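Local coordinates for uncharacterized hypothetical protein (Parabacteroides merdae, PDB 4EI0), which is of unknown function but belongs to the DUF4466 family and is built largely from antiparallel beta sheets, at residues 159-170 against 192-200; 204-215 against 268-276. All blocks are in the same frame, centred on the assembly; numbering follows the deposited sequence.

Contacts 1 and 2 are two strand pairings within one antiparallel sheet of the C-terminal half of the chain. Along the chain, contact 1 (159-170 with 192-200) closes before contact 2 (204-215 with 268-276) opens. In space their centres lie about 11 Å apart. Strands 195-199 and 207-210, consecutive in sequence, are neighbours in the sheet and join the two: Y197 OH probably hydrogen-bonds H207 ND1 (2.7 Å). Strand order runs 176-178, 165-167, 195-199, 207-210, 270-274, so the contacts tie consecutive strands and the distant 270-274 into one continuous sheet. One face meets a second antiparallel sheet, containing strands 302-311, 289-299 and 233-238, as in a beta sandwich.

Contact 1. Residues 159-170 against 192-200; sequences VTNDKCYLSFLN and KIDIMYAYS
The ring of Y197 carries V159 CG1 over one face, a CH-pi contact 3.9 Å from the ring centroid, while N161 N lies in its plane at the edge, with T160 O and C164 CB also at the rim. This ring and those of Y165 and F168 flank the antiparallel pair of strands 165-167 and 195-199, which is interrupted by a classic beta bulge. With chi1 at 172°, V159 swings CG1 away from its own N and over the Y197 ring. Y165 has C164 SG over the centre of one face and takes the selenium of selenomethionine M196 obliquely: this Met-aromatic contact puts SE 5.1 Å from the centroid, the two side chains lying alongside each other. F168 is met at its edge, near the ring plane, by D194 CB and I195 CD1.

In the bulge D194 and I195 both face L166, whose carbonyl oxygen receives D194 N at 2.9 Å and I195 N at 3.2 Å. F168 and Y197, next to L166 and I195, pack on V307 and V303 of strand 302-311 in the facing sheet.

Beyond the bulge, side chains replace regular pairing. D194 OD2 accepts F168 N through its anti lone pair (2.9 Å), and N230 holds the other oxygen. At the opposite end, N161 OD1 takes Y199 N. S167 OG receives L169 N in an ST turn while donating to K192 O across 2.7 Å.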
loop_
_atom_site.group_PDB
_atom_site.type_symbol
_atom_site.label_atom_id
_atom_site.label_comp_id
_atom_site.label_asym_id
_atom_site.label_seq_id
_atom_site.Cartn_x
_atom_site.Cartn_y
_atom_site.Cartn_z
ATOM N N VAL B 159 -17.849 16.570 38.428
ATOM C CA VAL B 159 -18.237 17.557 39.394
ATOM C C VAL B 159 -19.594 17.147 39.940
ATOM O O VAL B 159 -20.501 16.797 39.190
ATOM C CB VAL B 159 -18.237 18.967 38.762
ATOM C CG1 VAL B 159 -18.825 19.970 39.730
ATOM C CG2 VAL B 159 -16.781 19.347 38.370
ATOM N N THR B 160 -19.730 17.181 41.252
ATOM C CA THR B 160 -20.970 16.800 41.900
ATOM C C THR B 160 -21.131 17.722 43.101
ATOM O O THR B 160 -20.248 18.529 43.412
ATOM C CB THR B 160 -20.942 15.333 42.353
ATOM O OG1 THR B 160 -19.950 15.174 43.371
ATOM C CG2 THR B 160 -20.591 14.409 41.200
ATOM N N ASN B 161 -22.240 17.614 43.802
ATOM C CA ASN B 161 -22.434 18.435 44.993
ATOM C C ASN B 161 -21.353 18.230 46.060
ATOM O O ASN B 161 -21.070 19.141 46.833
ATOM C CB ASN B 161 -23.821 18.190 45.589
ATOM C CG ASN B 161 -24.885 18.974 44.866
ATOM O OD1 ASN B 161 -24.993 20.207 45.016
ATOM N ND2 ASN B 161 -25.658 18.274 44.041
ATOM N N ASP B 162 -20.753 17.042 46.086
ATOM C CA ASP B 162 -19.657 16.761 47.008
ATOM C C ASP B 162 -18.303 17.103 46.420
ATOM O O ASP B 162 -17.412 17.472 47.165
ATOM C CB ASP B 162 -19.648 15.284 47.433
ATOM C CG ASP B 162 -20.823 14.920 48.285
ATOM O OD1 ASP B 162 -21.508 15.838 48.813
ATOM O OD2 ASP B 162 -21.039 13.701 48.431
ATOM N N LYS B 163 -18.149 16.906 45.110
ATOM C CA LYS B 163 -16.920 17.126 44.419
ATOM C C LYS B 163 -17.105 18.432 43.687
ATOM O O LYS B 163 -17.245 18.471 42.467
ATOM C CB LYS B 163 -16.629 15.985 43.441
ATOM C CG LYS B 163 -16.412 14.641 44.114
ATOM C CD LYS B 163 -15.885 13.618 43.120
ATOM C CE LYS B 163 -17.010 13.075 42.259
ATOM N NZ LYS B 163 -16.504 12.034 41.317
ATOM N N CYS B 164 -17.090 19.482 44.477
ATOM C CA CYS B 164 -17.677 20.719 44.134
ATOM C C CYS B 164 -16.756 21.920 44.184
ATOM O O CYS B 164 -17.224 23.010 43.944
ATOM C CB CYS B 164 -18.860 20.968 45.091
ATOM S SG CYS B 164 -18.463 21.114 46.844
ATOM N N TYR B 165 -15.478 21.756 44.491
ATOM C CA TYR B 165 -14.625 22.924 44.717
ATOM C C TYR B 165 -13.572 22.949 43.648
ATOM O O TYR B 165 -12.671 22.121 43.653
ATOM C CB TYR B 165 -14.011 22.855 46.115
ATOM C CG TYR B 165 -14.989 22.895 47.232
ATOM C CD1 TYR B 165 -15.799 23.988 47.421
ATOM C CD2 TYR B 165 -15.078 21.857 48.154
ATOM C CE1 TYR B 165 -16.696 24.036 48.471
ATOM C CE2 TYR B 165 -15.957 21.914 49.215
ATOM C CZ TYR B 165 -16.773 22.990 49.370
ATOM O OH TYR B 165 -17.648 23.042 50.429
ATOM N N LEU B 166 -13.714 23.884 42.709
ATOM C CA LEU B 166 -12.803 24.021 41.587
ATOM C C LEU B 166 -11.639 24.955 41.938
ATOM O O LEU B 166 -11.857 26.089 42.347
ATOM C CB LEU B 166 -13.535 24.556 40.328
ATOM C CG LEU B 166 -14.472 23.657 39.529
ATOM C CD1 LEU B 166 -15.607 23.053 40.350
ATOM C CD2 LEU B 166 -15.002 24.471 38.349
ATOM N N SER B 167 -10.409 24.478 41.760
ATOM C CA SER B 167 -9.193 25.302 41.882
ATOM C C SER B 167 -8.483 25.386 40.545
ATOM O O SER B 167 -8.145 24.366 39.925
ATOM C CB SER B 167 -8.222 24.720 42.900
ATOM O OG SER B 167 -7.068 25.548 43.021
ATOM N N PHE B 168 -8.191 26.610 40.123
ATOM C CA PHE B 168 -7.405 26.856 38.928
ATOM C C PHE B 168 -5.975 27.215 39.295
ATOM O O PHE B 168 -5.271 27.760 38.458
ATOM C CB PHE B 168 -8.028 28.028 38.103
ATOM C CG PHE B 168 -9.463 27.801 37.718
ATOM C CD1 PHE B 168 -9.796 27.011 36.625
ATOM C CD2 PHE B 168 -10.468 28.326 38.472
ATOM C CE1 PHE B 168 -11.107 26.796 36.292
ATOM C CE2 PHE B 168 -11.782 28.103 38.159
ATOM C CZ PHE B 168 -12.107 27.346 37.078
ATOM N N LEU B 169 -5.501 26.835 40.487
ATOM C CA LEU B 169 -4.175 27.305 40.969
ATOM C C LEU B 169 -3.074 26.285 41.026
ATOM O O LEU B 169 -1.952 26.637 41.330
ATOM C CB LEU B 169 -4.325 27.975 42.365
ATOM C CG LEU B 169 -5.395 29.115 42.423
ATOM C CD1 LEU B 169 -5.609 29.810 43.775
ATOM C CD2 LEU B 169 -5.033 30.161 41.358
ATOM N N ASN B 170 -3.348 25.022 40.727
ATOM C CA ASN B 170 -2.346 24.025 40.862
ATOM C C ASN B 170 -1.398 24.030 39.650
ATOM O O ASN B 170 -1.825 24.197 38.508
ATOM C CB ASN B 170 -2.987 22.638 41.020
ATOM C CG ASN B 170 -3.588 22.397 42.382
ATOM O OD1 ASN B 170 -3.421 23.169 43.329
ATOM N ND2 ASN B 170 -4.306 21.300 42.493
ATOM N N LYS B 192 -7.333 27.783 48.198
ATOM C CA LYS B 192 -7.060 27.505 46.768
ATOM C C LYS B 192 -8.335 27.471 45.898
ATOM O O LYS B 192 -8.229 27.326 44.688
ATOM C CB LYS B 192 -6.390 26.114 46.611
ATOM C CG LYS B 192 -4.888 26.137 46.693
ATOM C CD LYS B 192 -4.307 24.812 47.164
ATOM C CE LYS B 192 -4.516 23.730 46.148
ATOM N NZ LYS B 192 -3.342 22.836 46.001
ATOM N N ILE B 193 -9.517 27.538 46.519
ATOM C CA ILE B 193 -10.758 27.329 45.799
ATOM C C ILE B 193 -11.181 28.628 45.151
ATOM O O ILE B 193 -11.293 29.666 45.821
ATOM C CB ILE B 193 -11.912 26.823 46.681
ATOM C CG1 ILE B 193 -11.487 25.573 47.457
ATOM C CG2 ILE B 193 -13.144 26.520 45.787
ATOM C CD1 ILE B 193 -10.803 24.517 46.657
ATOM N N ASP B 194 -11.457 28.530 43.848
ATOM C CA ASP B 194 -11.890 29.637 43.029
ATOM C C ASP B 194 -13.394 29.646 42.776
ATOM O O ASP B 194 -14.015 30.720 42.748
ATOM C CB ASP B 194 -11.043 29.629 41.725
ATOM C CG ASP B 194 -9.569 29.820 42.043
ATOM O OD1 ASP B 194 -9.303 30.812 42.767
ATOM O OD2 ASP B 194 -8.709 28.977 41.675
ATOM N N ILE B 195 -13.983 28.476 42.649
ATOM C CA ILE B 195 -15.406 28.363 42.328
ATOM C C ILE B 195 -15.986 27.207 43.122
ATOM O O ILE B 195 -15.355 26.145 43.233
ATOM C CB ILE B 195 -15.631 28.102 40.795
ATOM C CG1 ILE B 195 -15.298 29.359 39.975
ATOM C CG2 ILE B 195 -17.075 27.737 40.523
ATOM C CD1 ILE B 195 -15.313 29.189 38.471
HETATM N N MSE B 196 -17.174 27.416 43.674
HETATM C CA MSE B 196 -17.954 26.341 44.264
HETATM C C MSE B 196 -19.131 26.046 43.358
HETATM O O MSE B 196 -19.934 26.941 43.055
HETATM C CB MSE B 196 -18.464 26.699 45.650
HETATM C CG MSE B 196 -19.338 25.585 46.269
HETATM SE SE MSE B 196 -19.912 26.044 48.032
HETATM C CE MSE B 196 -20.748 24.332 48.615
ATOM N N TYR B 197 -19.212 24.796 42.922
ATOM C CA TYR B 197 -20.385 24.303 42.212
ATOM C C TYR B 197 -21.439 23.866 43.194
ATOM O O TYR B 197 -21.121 23.309 44.239
ATOM C CB TYR B 197 -19.986 23.124 41.366
ATOM C CG TYR B 197 -21.141 22.318 40.920
ATOM C CD1 TYR B 197 -21.861 22.697 39.788
ATOM C CD2 TYR B 197 -21.537 21.191 41.610
ATOM C CE1 TYR B 197 -22.946 21.977 39.350
ATOM C CE2 TYR B 197 -22.645 20.448 41.182
ATOM C CZ TYR B 197 -23.346 20.849 40.049
ATOM O OH TYR B 197 -24.400 20.128 39.570
ATOM N N ALA B 198 -22.695 24.113 42.852
ATOM C CA ALA B 198 -23.819 23.545 43.559
ATOM C C ALA B 198 -24.944 23.299 42.567
ATOM O O ALA B 198 -25.123 24.089 41.665
ATOM C CB ALA B 198 -24.292 24.515 44.607
ATOM N N TYR B 199 -25.727 22.246 42.763
ATOM C CA TYR B 199 -26.980 22.051 42.032
ATOM C C TYR B 199 -28.143 22.359 42.925
ATOM O O TYR B 199 -28.202 21.856 44.005
ATOM C CB TYR B 199 -27.121 20.605 41.613
ATOM C CG TYR B 199 -28.434 20.299 40.923
ATOM C CD1 TYR B 199 -28.668 20.735 39.618
ATOM C CD2 TYR B 199 -29.415 19.537 41.543
ATOM C CE1 TYR B 199 -29.855 20.437 38.961
ATOM C CE2 TYR B 199 -30.618 19.232 40.889
ATOM C CZ TYR B 199 -30.829 19.684 39.605
ATOM O OH TYR B 199 -31.993 19.422 38.953
ATOM N N SER B 200 -29.092 23.153 42.471
ATOM C CA SER B 200 -30.321 23.394 43.227
ATOM C C SER B 200 -31.490 22.823 42.432
ATOM O O SER B 200 -31.495 22.824 41.194
ATOM C CB SER B 200 -30.519 24.891 43.483
ATOM O OG SER B 200 -31.847 25.212 43.832
HETATM O O HOH W 1 -22.060 21.710 46.279
#

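Contact 2. Residues 204-215 against 268-276; sequences DLSHAFYTSSSP and TNYILGLKE
F209 and L274 cross at about a right angle, the leucine setting a single methyl on the aromatic face. L274 CD1 sits 3.5 Å from the F209 ring centroid and only 3° off the normal, nearly equidistant from all six ring carbons in an almost ideal CH-pi contact. L274 also lays its CB against H207 CB, and its carbonyl oxygen comes to the edge of the imidazole, near the ring plane.

On the other face of the sheet, L272 runs alongside L205, both pointing the same way, with CD1 meeting L205 CD2. Its second methyl, CD2, reaches A208 CB and approaches the Y210 ring obliquely; the hydroxyl of that tyrosine is hydrogen-bonded to Y218 O. Y270 presents CB to the edge of the Y210 ring. Its own ring stacks with Y218, while P215, running at about a right angle to Y270, brings CD obliquely to Y270 CD1 (3.7 Å).

Polar groups fasten the end next to the type I turn T211-S214. S214 OG accepts T211 N and donates to N269 O at 2.6 Å, so one hydroxyl ties the turn to the residue leading into the partner strand. With CG lodged between its backbone N and carbonyl carbon (chi1 60°), N269 directs ND2 to S213 OG at 3.3 Å; that serine oxygen also bonds N231.

Farther along, F209 and I271 exchange two backbone bonds, F209 N to I271 O being 2.9 Å. At the far end G273, at positive phi, gives its N-H almost straight to L205 O (3.0 Å), although from well above the carbonyl plane. F209 and I271 both reach M234 of the facing sheet, consistent with the last two strands at one edge of a sheet packed on another, as in a beta sandwich.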
loop_
_atom_site.group_PDB
_atom_site.type_symbol
_atom_site.label_atom_id
_atom_site.label_comp_id
_atom_site.label_asym_id
_atom_site.label_seq_id
_atom_site.Cartn_x
_atom_site.Cartn_y
_atom_site.Cartn_z
ATOM N N ASP B 204 -34.617 27.837 38.319
ATOM C CA ASP B 204 -34.007 29.182 38.168
ATOM C C ASP B 204 -32.524 29.243 38.615
ATOM O O ASP B 204 -31.793 30.095 38.145
ATOM C CB ASP B 204 -34.803 30.289 38.905
ATOM C CG ASP B 204 -34.914 30.058 40.433
ATOM O OD1 ASP B 204 -34.646 28.934 40.937
ATOM O OD2 ASP B 204 -35.279 31.028 41.137
ATOM N N LEU B 205 -32.121 28.372 39.539
ATOM C CA LEU B 205 -30.722 28.260 39.991
ATOM C C LEU B 205 -30.068 27.065 39.283
ATOM O O LEU B 205 -29.007 27.193 38.668
ATOM C CB LEU B 205 -30.662 28.092 41.514
ATOM C CG LEU B 205 -31.425 29.111 42.402
ATOM C CD1 LEU B 205 -31.111 28.803 43.854
ATOM C CD2 LEU B 205 -31.118 30.590 42.125
ATOM N N SER B 206 -30.707 25.895 39.344
ATOM C CA SER B 206 -30.206 24.705 38.642
ATOM C C SER B 206 -28.684 24.453 38.950
ATOM O O SER B 206 -28.255 24.571 40.105
ATOM C CB SER B 206 -30.515 24.870 37.149
ATOM O OG SER B 206 -29.907 23.887 36.371
ATOM N N HIS B 207 -27.891 24.131 37.935
ATOM C CA HIS B 207 -26.438 23.986 38.069
ATOM C C HIS B 207 -25.788 25.355 38.173
ATOM O O HIS B 207 -25.923 26.144 37.286
ATOM C CB HIS B 207 -25.902 23.239 36.875
ATOM C CG HIS B 207 -26.434 21.815 36.735
ATOM N ND1 HIS B 207 -25.993 20.800 37.487
ATOM C CD2 HIS B 207 -27.349 21.266 35.849
ATOM C CE1 HIS B 207 -26.595 19.670 37.120
ATOM N NE2 HIS B 207 -27.424 19.952 36.109
ATOM N N ALA B 208 -25.087 25.653 39.268
ATOM C CA ALA B 208 -24.606 26.995 39.561
ATOM C C ALA B 208 -23.132 27.000 39.895
ATOM O O ALA B 208 -22.599 25.990 40.388
ATOM C CB ALA B 208 -25.409 27.617 40.694
ATOM N N PHE B 209 -22.461 28.111 39.588
ATOM C CA PHE B 209 -21.080 28.362 40.022
ATOM C C PHE B 209 -21.132 29.596 40.899
ATOM O O PHE B 209 -21.693 30.638 40.526
ATOM C CB PHE B 209 -20.125 28.679 38.887
ATOM C CG PHE B 209 -19.689 27.504 38.045
ATOM C CD1 PHE B 209 -19.864 26.184 38.434
ATOM C CD2 PHE B 209 -19.009 27.751 36.851
ATOM C CE1 PHE B 209 -19.395 25.134 37.636
ATOM C CE2 PHE B 209 -18.570 26.720 36.039
ATOM C CZ PHE B 209 -18.738 25.396 36.448
ATOM N N TYR B 210 -20.559 29.486 42.091
ATOM C CA TYR B 210 -20.519 30.581 43.040
ATOM C C TYR B 210 -19.091 30.873 43.434
ATOM O O TYR B 210 -18.216 30.051 43.279
ATOM C CB TYR B 210 -21.280 30.219 44.291
ATOM C CG TYR B 210 -22.687 29.838 44.050
ATOM C CD1 TYR B 210 -23.588 30.768 43.545
ATOM C CD2 TYR B 210 -23.158 28.563 44.350
ATOM C CE1 TYR B 210 -24.910 30.448 43.364
ATOM C CE2 TYR B 210 -24.506 28.234 44.175
ATOM C CZ TYR B 210 -25.374 29.190 43.687
ATOM O OH TYR B 210 -26.723 28.906 43.479
ATOM N N THR B 211 -18.886 32.048 43.990
ATOM C CA THR B 211 -17.578 32.532 44.379
ATOM C C THR B 211 -17.738 33.346 45.685
ATOM O O THR B 211 -18.846 33.461 46.189
ATOM C CB THR B 211 -16.982 33.377 43.243
ATOM O OG1 THR B 211 -15.558 33.392 43.386
ATOM C CG2 THR B 211 -17.539 34.810 43.266
ATOM N N SER B 212 -16.653 33.896 46.243
ATOM C CA SER B 212 -16.693 34.487 47.597
ATOM C C SER B 212 -17.785 35.539 47.761
ATOM O O SER B 212 -18.422 35.611 48.796
ATOM C CB SER B 212 -15.346 35.113 47.981
ATOM O OG SER B 212 -15.103 36.266 47.188
ATOM N N SER B 213 -18.000 36.359 46.740
ATOM C CA SER B 213 -18.956 37.448 46.866
ATOM C C SER B 213 -20.300 37.138 46.213
ATOM O O SER B 213 -21.119 38.008 46.082
ATOM C CB SER B 213 -18.341 38.729 46.304
ATOM O OG SER B 213 -17.894 38.525 44.985
ATOM N N SER B 214 -20.575 35.892 45.827
ATOM C CA SER B 214 -21.893 35.610 45.241
ATOM C C SER B 214 -22.993 36.078 46.215
ATOM O O SER B 214 -22.855 35.890 47.408
ATOM C CB SER B 214 -22.080 34.122 44.938
ATOM O OG SER B 214 -21.179 33.627 43.945
ATOM N N PRO B 215 -24.072 36.701 45.720
ATOM C CA PRO B 215 -25.096 37.139 46.683
ATOM C C PRO B 215 -25.896 35.976 47.268
ATOM O O PRO B 215 -26.314 35.089 46.499
ATOM C CB PRO B 215 -26.007 38.051 45.862
ATOM C CG PRO B 215 -25.379 38.189 44.513
ATOM C CD PRO B 215 -24.371 37.105 44.338
ATOM N N THR B 268 -19.346 38.777 36.090
ATOM C CA THR B 268 -20.275 38.568 37.185
ATOM C C THR B 268 -19.601 37.720 38.270
ATOM O O THR B 268 -18.523 37.083 38.023
ATOM C CB THR B 268 -21.589 37.936 36.656
ATOM O OG1 THR B 268 -22.533 37.858 37.716
ATOM C CG2 THR B 268 -21.385 36.541 36.069
ATOM N N ASN B 269 -20.223 37.663 39.453
ATOM C CA ASN B 269 -19.692 36.830 40.553
ATOM C C ASN B 269 -20.538 35.600 40.888
ATOM O O ASN B 269 -20.353 34.990 41.930
ATOM C CB ASN B 269 -19.470 37.672 41.799
ATOM C CG ASN B 269 -20.761 38.309 42.292
ATOM O OD1 ASN B 269 -21.823 38.079 41.751
ATOM N ND2 ASN B 269 -20.656 39.127 43.301
ATOM N N TYR B 270 -21.467 35.250 40.011
ATOM C CA TYR B 270 -22.189 33.975 40.098
ATOM C C TYR B 270 -22.724 33.646 38.724
ATOM O O TYR B 270 -22.938 34.547 37.918
ATOM C CB TYR B 270 -23.352 34.017 41.102
ATOM C CG TYR B 270 -24.529 34.880 40.636
ATOM C CD1 TYR B 270 -24.481 36.263 40.738
ATOM C CD2 TYR B 270 -25.645 34.315 40.039
ATOM C CE1 TYR B 270 -25.524 37.056 40.282
ATOM C CE2 TYR B 270 -26.692 35.098 39.584
ATOM C CZ TYR B 270 -26.617 36.470 39.707
ATOM O OH TYR B 270 -27.631 37.276 39.273
ATOM N N ILE B 271 -22.924 32.360 38.444
ATOM C CA ILE B 271 -23.569 31.881 37.213
ATOM C C ILE B 271 -24.634 30.842 37.580
ATOM O O ILE B 271 -24.369 29.918 38.337
ATOM C CB ILE B 271 -22.574 31.233 36.260
ATOM C CG1 ILE B 271 -21.586 32.295 35.720
ATOM C CG2 ILE B 271 -23.324 30.533 35.123
ATOM C CD1 ILE B 271 -20.494 31.660 34.878
ATOM N N LEU B 272 -25.828 31.003 37.038
ATOM C CA LEU B 272 -26.948 30.071 37.253
ATOM C C LEU B 272 -27.279 29.369 35.932
ATOM O O LEU B 272 -26.846 29.801 34.870
ATOM C CB LEU B 272 -28.197 30.816 37.777
ATOM C CG LEU B 272 -28.014 31.711 39.033
ATOM C CD1 LEU B 272 -29.249 32.462 39.452
ATOM C CD2 LEU B 272 -27.506 30.911 40.228
ATOM N N GLY B 273 -28.042 28.283 35.999
ATOM C CA GLY B 273 -28.506 27.597 34.807
ATOM C C GLY B 273 -27.470 27.057 33.853
ATOM O O GLY B 273 -27.657 27.106 32.643
ATOM N N LEU B 274 -26.372 26.527 34.375
ATOM C CA LEU B 274 -25.467 25.816 33.531
ATOM C C LEU B 274 -26.106 24.536 32.984
ATOM O O LEU B 274 -26.941 23.942 33.631
ATOM C CB LEU B 274 -24.198 25.491 34.297
ATOM C CG LEU B 274 -23.332 26.702 34.563
ATOM C CD1 LEU B 274 -22.352 26.338 35.685
ATOM C CD2 LEU B 274 -22.632 27.182 33.313
ATOM N N LYS B 275 -25.677 24.106 31.803
ATOM C CA LYS B 275 -26.138 22.877 31.204
ATOM C C LYS B 275 -25.158 22.476 30.167
ATOM O O LYS B 275 -24.186 23.174 29.938
ATOM C CB LYS B 275 -27.515 23.086 30.577
ATOM C CG LYS B 275 -27.629 24.266 29.610
ATOM C CD LYS B 275 -29.030 24.409 29.034
ATOM C CE LYS B 275 -29.426 25.872 28.911
ATOM N NZ LYS B 275 -30.823 25.950 28.458
ATOM N N GLU B 276 -25.395 21.334 29.541
ATOM C CA GLU B 276 -24.567 20.855 28.500
ATOM C C GLU B 276 -24.353 21.977 27.449
ATOM O O GLU B 276 -25.293 22.625 27.039
ATOM C CB GLU B 276 -25.224 19.638 27.889
ATOM C CG GLU B 276 -24.432 19.001 26.764
ATOM C CD GLU B 276 -24.930 17.597 26.415
ATOM O OE1 GLU B 276 -25.754 17.032 27.162
ATOM O OE2 GLU B 276 -24.479 17.060 25.384
#